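Local coordinates for afamin (Homo sapiens, PDB 6FAK), which carries hydrophobic molecules in body fluids, binding vitamin E and keeping lipidated Wnt proteins soluble and active, at residues L421-E431 and R524-K535. Numbering follows the deposited sequence. Where two conformers were deposited one is given.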
ATOM      1  N   LEU A 421      14.419  -8.920   8.880  1.00 23.17           N
ATOM      2  CA  LEU A 421      13.991  -7.527   8.595  1.00 23.28           C
ATOM      3  C   LEU A 421      14.540  -6.538   9.602  1.00 23.27           C
ATOM      4  O   LEU A 421      14.807  -6.870  10.731  1.00 23.35           O
ATOM      5  CB  LEU A 421      12.469  -7.416   8.571  1.00 23.17           C
ATOM      6  CG  LEU A 421      11.823  -8.264   7.484  1.00 23.41           C
ATOM      7  CD1 LEU A 421      10.329  -8.225   7.588  1.00 23.53           C
ATOM      8  CD2 LEU A 421      12.284  -7.882   6.087  1.00 23.62           C
ATOM      9  N   SER A 422      14.802  -5.313   9.164  1.00 23.41           N
ATOM     10  CA  SER A 422      15.171  -4.253  10.079  1.00 23.34           C
ATOM     11  C   SER A 422      14.042  -4.039  11.128  1.00 23.21           C
ATOM     12  O   SER A 422      12.836  -4.229  10.883  1.00 22.77           O
ATOM     13  CB  SER A 422      15.434  -2.938   9.357  1.00 23.62           C
ATOM     14  OG  SER A 422      14.242  -2.417   8.826  1.00 23.55           O
ATOM     15  N   THR A 423      14.488  -3.643  12.312  1.00 23.18           N
ATOM     16  CA  THR A 423      13.585  -3.248  13.336  1.00 23.47           C
ATOM     17  C   THR A 423      12.601  -2.179  12.890  1.00 23.77           C
ATOM     18  O   THR A 423      11.406  -2.283  13.230  1.00 23.55           O
ATOM     19  CB  THR A 423      14.376  -2.816  14.604  1.00 23.40           C
ATOM     20  OG1 THR A 423      15.011  -3.992  15.098  1.00 23.31           O
ATOM     21  CG2 THR A 423      13.465  -2.247  15.637  1.00 23.34           C
ATOM     22  N   GLU A 424      13.062  -1.189  12.125  1.00 24.60           N
ATOM     23  CA  GLU A 424      12.147  -0.124  11.664  1.00 25.81           C
ATOM     24  C   GLU A 424      11.038  -0.702  10.800  1.00 24.97           C
ATOM     25  O   GLU A 424       9.874  -0.320  10.934  1.00 24.62           O
ATOM     26  CB  GLU A 424      12.859   0.990  10.854  1.00 28.38           C
ATOM     27  CG  GLU A 424      13.657   1.979  11.687  1.00 32.38           C
ATOM     28  CD  GLU A 424      12.837   2.565  12.820  1.00 37.15           C
ATOM     29  OE1 GLU A 424      13.120   2.221  13.983  1.00 44.51           O
ATOM     30  OE2 GLU A 424      11.859   3.285  12.547  1.00 40.93           O
ATOM     31  N   GLU A 425      11.386  -1.660   9.949  1.00 24.71           N
ATOM     32  CA  GLU A 425      10.393  -2.291   9.081  1.00 24.66           C
ATOM     33  C   GLU A 425       9.377  -3.118   9.889  1.00 23.81           C
ATOM     34  O   GLU A 425       8.183  -3.061   9.604  1.00 23.52           O
ATOM     35  CB  GLU A 425      11.058  -3.174   7.994  1.00 25.82           C
ATOM     36  CG  GLU A 425      10.010  -3.873   7.131  1.00 26.72           C
ATOM     37  CD  GLU A 425      10.499  -4.350   5.777  1.00 28.47           C
ATOM     38  OE1 GLU A 425      11.733  -4.442   5.517  1.00 28.52           O
ATOM     39  OE2 GLU A 425       9.589  -4.644   4.970  1.00 29.85           O
ATOM     40  N   LEU A 426       9.859  -3.889  10.858  1.00 23.22           N
ATOM     41  CA  LEU A 426       9.024  -4.767  11.646  1.00 23.03           C
ATOM     42  C   LEU A 426       8.034  -3.926  12.444  1.00 23.34           C
ATOM     43  O   LEU A 426       6.897  -4.284  12.554  1.00 23.17           O
ATOM     44  CB  LEU A 426       9.867  -5.699  12.581  1.00 22.69           C
ATOM     45  CG  LEU A 426      10.561  -6.844  11.827  1.00 22.60           C
ATOM     46  CD1 LEU A 426      11.798  -7.413  12.545  1.00 22.51           C
ATOM     47  CD2 LEU A 426       9.542  -7.937  11.486  1.00 22.59           C
ATOM     48  N   VAL A 427       8.515  -2.827  12.992  1.00 23.97           N
ATOM     49  CA  VAL A 427       7.684  -1.873  13.686  1.00 24.73           C
ATOM     50  C   VAL A 427       6.584  -1.308  12.781  1.00 25.39           C
ATOM     51  O   VAL A 427       5.431  -1.327  13.170  1.00 25.82           O
ATOM     52  CB  VAL A 427       8.544  -0.754  14.333  1.00 25.31           C
ATOM     53  CG1 VAL A 427       7.649   0.421  14.810  1.00 26.14           C
ATOM     54  CG2 VAL A 427       9.284  -1.316  15.534  1.00 25.02           C
ATOM     55  N   SER A 428       6.929  -0.843  11.580  1.00 26.47           N
ATOM     56  CA  SER A 428       5.942  -0.406  10.567  1.00 27.16           C
ATOM     57  C   SER A 428       4.900  -1.462  10.240  1.00 26.60           C
ATOM     58  O   SER A 428       3.725  -1.160  10.184  1.00 26.83           O
ATOM     59  CB  SER A 428       6.604   0.075   9.278  1.00 28.50           C
ATOM     60  OG  SER A 428       7.228   1.247   9.671  1.00 31.87           O
ATOM     61  N   LEU A 429       5.337  -2.686  10.007  1.00 26.15           N
ATOM     62  CA  LEU A 429       4.431  -3.791   9.686  1.00 25.86           C
ATOM     63  C   LEU A 429       3.460  -4.128  10.818  1.00 25.90           C
ATOM     64  O   LEU A 429       2.281  -4.430  10.588  1.00 25.39           O
ATOM     65  CB  LEU A 429       5.257  -5.041   9.306  1.00 26.02           C
ATOM     66  CG  LEU A 429       6.013  -4.943   8.004  1.00 26.54           C
ATOM     67  CD1 LEU A 429       6.947  -6.154   7.806  1.00 27.11           C
ATOM     68  CD2 LEU A 429       5.069  -4.876   6.833  1.00 26.78           C
ATOM     69  N   GLY A 430       3.963  -4.104  12.054  1.00 26.06           N
ATOM     70  CA  GLY A 430       3.132  -4.272  13.207  1.00 27.10           C
ATOM     71  C   GLY A 430       2.060  -3.192  13.344  1.00 28.08           C
ATOM     72  O   GLY A 430       0.887  -3.512  13.619  1.00 28.16           O
ATOM     73  N   GLU A 431       2.439  -1.927  13.162  0.52 28.88           N
ATOM     74  CA  GLU A 431       1.464  -0.824  13.224  0.52 30.58           C
ATOM     75  C   GLU A 431       0.439  -0.963  12.122  0.52 30.23           C
ATOM     76  O   GLU A 431      -0.757  -0.875  12.385  0.52 30.95           O
ATOM     77  CB  GLU A 431       2.111   0.581  13.164  0.52 32.02           C
ATOM     78  CG  GLU A 431       2.194   1.289  14.517  0.52 34.26           C
ATOM     79  CD  GLU A 431       0.836   1.700  15.119  0.52 35.05           C
ATOM     80  OE1 GLU A 431       0.657   1.556  16.337  0.52 36.29           O
ATOM     81  OE2 GLU A 431      -0.053   2.180  14.395  0.52 36.93           O
ATOM     82  N   ARG A 524       6.683   4.523  19.094  1.00 47.35           N
ATOM     83  CA  ARG A 524       7.639   3.897  18.193  1.00 48.51           C
ATOM     84  C   ARG A 524       8.884   3.379  18.943  1.00 42.97           C
ATOM     85  O   ARG A 524       9.375   2.296  18.644  1.00 39.38           O
ATOM     86  CB  ARG A 524       8.013   4.818  17.011  1.00 51.88           C
ATOM     87  CG  ARG A 524       8.706   4.070  15.869  1.00 60.86           C
ATOM     88  CD  ARG A 524       8.625   4.759  14.503  1.00 66.21           C
ATOM     89  NE  ARG A 524       7.534   4.227  13.686  1.00 69.66           N
ATOM     90  CZ  ARG A 524       7.624   3.325  12.691  1.00 65.54           C
ATOM     91  NH1 ARG A 524       8.812   2.793  12.326  1.00 60.78           N
ATOM     92  NH2 ARG A 524       6.523   2.937  12.059  1.00 66.84           N
ATOM     93  N   LYS A 525       9.339   4.123  19.935  1.00 40.89           N
ATOM     94  CA  LYS A 525      10.442   3.710  20.818  1.00 39.33           C
ATOM     95  C   LYS A 525      10.169   2.449  21.611  1.00 36.50           C
ATOM     96  O   LYS A 525      11.041   1.570  21.738  1.00 35.19           O
ATOM     97  CB  LYS A 525      10.792   4.847  21.788  1.00 44.04           C
ATOM     98  CG  LYS A 525      11.345   4.456  23.175  1.00 54.13           C
ATOM     99  CD  LYS A 525      12.788   3.913  23.145  1.00 65.23           C
ATOM    100  CE  LYS A 525      13.110   2.939  24.295  1.00 62.86           C
ATOM    101  NZ  LYS A 525      14.529   2.457  24.292  1.00 57.04           N
ATOM    102  N   THR A 526       8.990   2.382  22.208  1.00 34.79           N
ATOM    103  CA  THR A 526       8.530   1.160  22.872  1.00 33.19           C
ATOM    104  C   THR A 526       8.485  -0.047  21.901  1.00 30.32           C
ATOM    105  O   THR A 526       8.919  -1.155  22.250  1.00 28.40           O
ATOM    106  CB  THR A 526       7.150   1.399  23.475  1.00 37.07           C
ATOM    107  OG1 THR A 526       7.285   2.421  24.468  1.00 41.57           O
ATOM    108  CG2 THR A 526       6.548   0.112  24.116  1.00 35.74           C
ATOM    109  N   ASP A 527       7.977   0.217  20.693  1.00 30.55           N
ATOM    110  CA  ASP A 527       7.824  -0.801  19.668  1.00 29.81           C
ATOM    111  C   ASP A 527       9.196  -1.333  19.230  1.00 27.59           C
ATOM    112  O   ASP A 527       9.374  -2.544  19.071  1.00 26.43           O
ATOM    113  CB  ASP A 527       7.010  -0.270  18.492  1.00 30.33           C
ATOM    114  CG  ASP A 527       5.541  -0.057  18.827  1.00 33.58           C
ATOM    115  OD1 ASP A 527       5.051  -0.362  19.938  1.00 34.07           O
ATOM    116  OD2 ASP A 527       4.812   0.426  17.947  1.00 37.37           O
ATOM    117  N   ARG A 528      10.156  -0.434  19.073  1.00 27.18           N
ATOM    118  CA  ARG A 528      11.507  -0.831  18.707  1.00 27.71           C
ATOM    119  C   ARG A 528      12.189  -1.629  19.764  1.00 26.52           C
ATOM    120  O   ARG A 528      12.882  -2.588  19.447  1.00 25.65           O
ATOM    121  CB  ARG A 528      12.424   0.334  18.387  1.00 30.35           C
ATOM    122  CG  ARG A 528      12.033   1.157  17.195  1.00 34.37           C
ATOM    123  CD  ARG A 528      13.084   2.260  17.103  1.00 40.96           C
ATOM    124  NE  ARG A 528      12.746   3.236  16.092  1.00 46.32           N
ATOM    125  CZ  ARG A 528      12.287   4.475  16.279  1.00 51.64           C
ATOM    126  NH1 ARG A 528      12.118   4.967  17.509  1.00 54.25           N
ATOM    127  NH2 ARG A 528      12.023   5.242  15.221  1.00 53.48           N
ATOM    128  N   PHE A 529      11.972  -1.241  21.010  1.00 26.28           N
ATOM    129  CA  PHE A 529      12.486  -2.022  22.158  1.00 26.40           C
ATOM    130  C   PHE A 529      12.032  -3.481  22.115  1.00 25.15           C
ATOM    131  O   PHE A 529      12.855  -4.423  22.248  1.00 24.58           O
ATOM    132  CB  PHE A 529      12.112  -1.320  23.497  1.00 27.90           C
ATOM    133  CG  PHE A 529      12.466  -2.111  24.713  1.00 29.00           C
ATOM    134  CD1 PHE A 529      11.574  -3.047  25.241  1.00 29.71           C
ATOM    135  CD2 PHE A 529      13.675  -1.916  25.337  1.00 30.33           C
ATOM    136  CE1 PHE A 529      11.903  -3.819  26.347  1.00 30.03           C
ATOM    137  CE2 PHE A 529      14.032  -2.700  26.448  1.00 31.50           C
ATOM    138  CZ  PHE A 529      13.127  -3.661  26.951  1.00 30.86           C
ATOM    139  N   LEU A 530      10.726  -3.670  21.924  1.00 24.59           N
ATOM    140  CA  LEU A 530      10.160  -5.019  21.893  1.00 24.19           C
ATOM    141  C   LEU A 530      10.732  -5.871  20.761  1.00 23.66           C
ATOM    142  O   LEU A 530      11.092  -7.035  20.987  1.00 23.75           O
ATOM    143  CB  LEU A 530       8.663  -4.996  21.824  1.00 24.26           C
ATOM    144  CG  LEU A 530       7.999  -6.369  21.790  1.00 24.44           C
ATOM    145  CD1 LEU A 530       8.345  -7.329  22.917  1.00 24.80           C
ATOM    146  CD2 LEU A 530       6.506  -6.150  21.801  1.00 24.74           C
ATOM    147  N   VAL A 531      10.838  -5.272  19.570  1.00 23.23           N
ATOM    148  CA  VAL A 531      11.372  -5.954  18.437  1.00 22.84           C
ATOM    149  C   VAL A 531      12.828  -6.348  18.685  1.00 22.95           C
ATOM    150  O   VAL A 531      13.189  -7.517  18.469  1.00 22.94           O
ATOM    151  CB  VAL A 531      11.160  -5.173  17.124  1.00 22.71           C
ATOM    152  CG1 VAL A 531      11.949  -5.757  15.955  1.00 22.65           C
ATOM    153  CG2 VAL A 531       9.681  -5.165  16.787  1.00 22.64           C
ATOM    154  N   ASN A 532      13.643  -5.402  19.108  1.00 23.10           N
ATOM    155  CA  ASN A 532      15.058  -5.701  19.444  1.00 23.34           C
ATOM    156  C   ASN A 532      15.197  -6.783  20.530  1.00 23.53           C
ATOM    157  O   ASN A 532      16.036  -7.686  20.437  1.00 23.38           O
ATOM    158  CB  ASN A 532      15.836  -4.424  19.801  1.00 23.44           C
ATOM    159  CG  ASN A 532      16.003  -3.498  18.612  1.00 23.47           C
ATOM    160  OD1 ASN A 532      16.206  -3.970  17.483  1.00 23.45           O
ATOM    161  ND2 ASN A 532      15.950  -2.196  18.844  1.00 23.47           N
ATOM    162  N   LEU A 533      14.322  -6.736  21.525  1.00 23.93           N
ATOM    163  CA  LEU A 533      14.292  -7.759  22.564  1.00 24.16           C
ATOM    164  C   LEU A 533      14.021  -9.169  22.022  1.00 24.13           C
ATOM    165  O   LEU A 533      14.700 -10.166  22.453  1.00 24.07           O
ATOM    166  CB  LEU A 533      13.254  -7.408  23.629  1.00 24.56           C
ATOM    167  CG  LEU A 533      13.278  -8.276  24.870  1.00 25.09           C
ATOM    168  CD1 LEU A 533      14.573  -8.096  25.661  1.00 25.40           C
ATOM    169  CD2 LEU A 533      12.044  -7.933  25.702  1.00 25.40           C
ATOM    170  N   VAL A 534      13.064  -9.249  21.086  1.00 24.01           N
ATOM    171  CA  VAL A 534      12.670 -10.502  20.477  1.00 24.10           C
ATOM    172  C   VAL A 534      13.828 -11.032  19.624  1.00 24.08           C
ATOM    173  O   VAL A 534      14.069 -12.230  19.633  1.00 24.22           O
ATOM    174  CB  VAL A 534      11.360 -10.441  19.650  1.00 24.10           C
ATOM    175  CG1 VAL A 534      11.075 -11.760  19.011  1.00 24.19           C
ATOM    176  CG2 VAL A 534      10.154 -10.139  20.543  1.00 24.38           C
ATOM    177  N   LYS A 535      14.526 -10.155  18.897  1.00 23.86           N
ATOM    178  CA  LYS A 535      15.726 -10.578  18.124  1.00 23.89           C
ATOM    179  C   LYS A 535      16.764 -11.105  19.089  1.00 24.64           C
ATOM    180  O   LYS A 535      17.324 -12.208  18.901  1.00 24.90           O
ATOM    181  CB  LYS A 535      16.311  -9.420  17.327  1.00 23.47           C
ATOM    182  CG  LYS A 535      15.488  -9.046  16.111  1.00 22.94           C
ATOM    183  CD  LYS A 535      16.046  -7.872  15.368  1.00 22.95           C
ATOM    184  CE  LYS A 535      15.232  -7.615  14.133  1.00 22.84           C
ATOM    185  NZ  LYS A 535      15.777  -6.500  13.359  1.00 22.94           N
TER
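Arg524 folds its side chain over Val427, with CG1 of the valine 3.5 Å above the guanidinium plane and over its centre. A bend at chi3 (-97°) turns the flat group onto the methyl, while its edge meets helix 423-440 in two places: NH2 donates to Ser428 OG (3.0 Å) and NH1 makes a salt bridge to Glu424 OE2 (3.1 Å), reaching that oxygen from above the carboxylate plane. The other carboxylate oxygen, OE1, faces NE of Arg528, so one glutamate bridges two arginines a helical turn apart. With an alanine here instead of Arg524, Ser428 OG would probably lose this donor, Val427 CG1 the flat group over it, and Glu424 one of its two arginine partners.

Val427 is itself a knob, set among Arg524, Asp527, Arg528 and Val531, and its CG2 packs 3.7 Å from the carbonyl carbon C of Asp527. One turn earlier Thr423 fills the next hole, between Arg528, Val531, Asn532 and Lys535. Its OG1 donates to Asn532 OD1 (2.7 Å) and accepts from Lys535 NZ, whose extended chain also brings NZ to Leu421 O (2.8 Å), in the carbonyl plane. The segments 423-431 and 524-535 run at 116° to each other, within the third albumin domain. Knobs-into-holes packing fills the middle; Arg524 and Arg528 probably offset the charge of Glu424, and Lys535 ties Leu421 O and Thr423 OG1 together at the helix start.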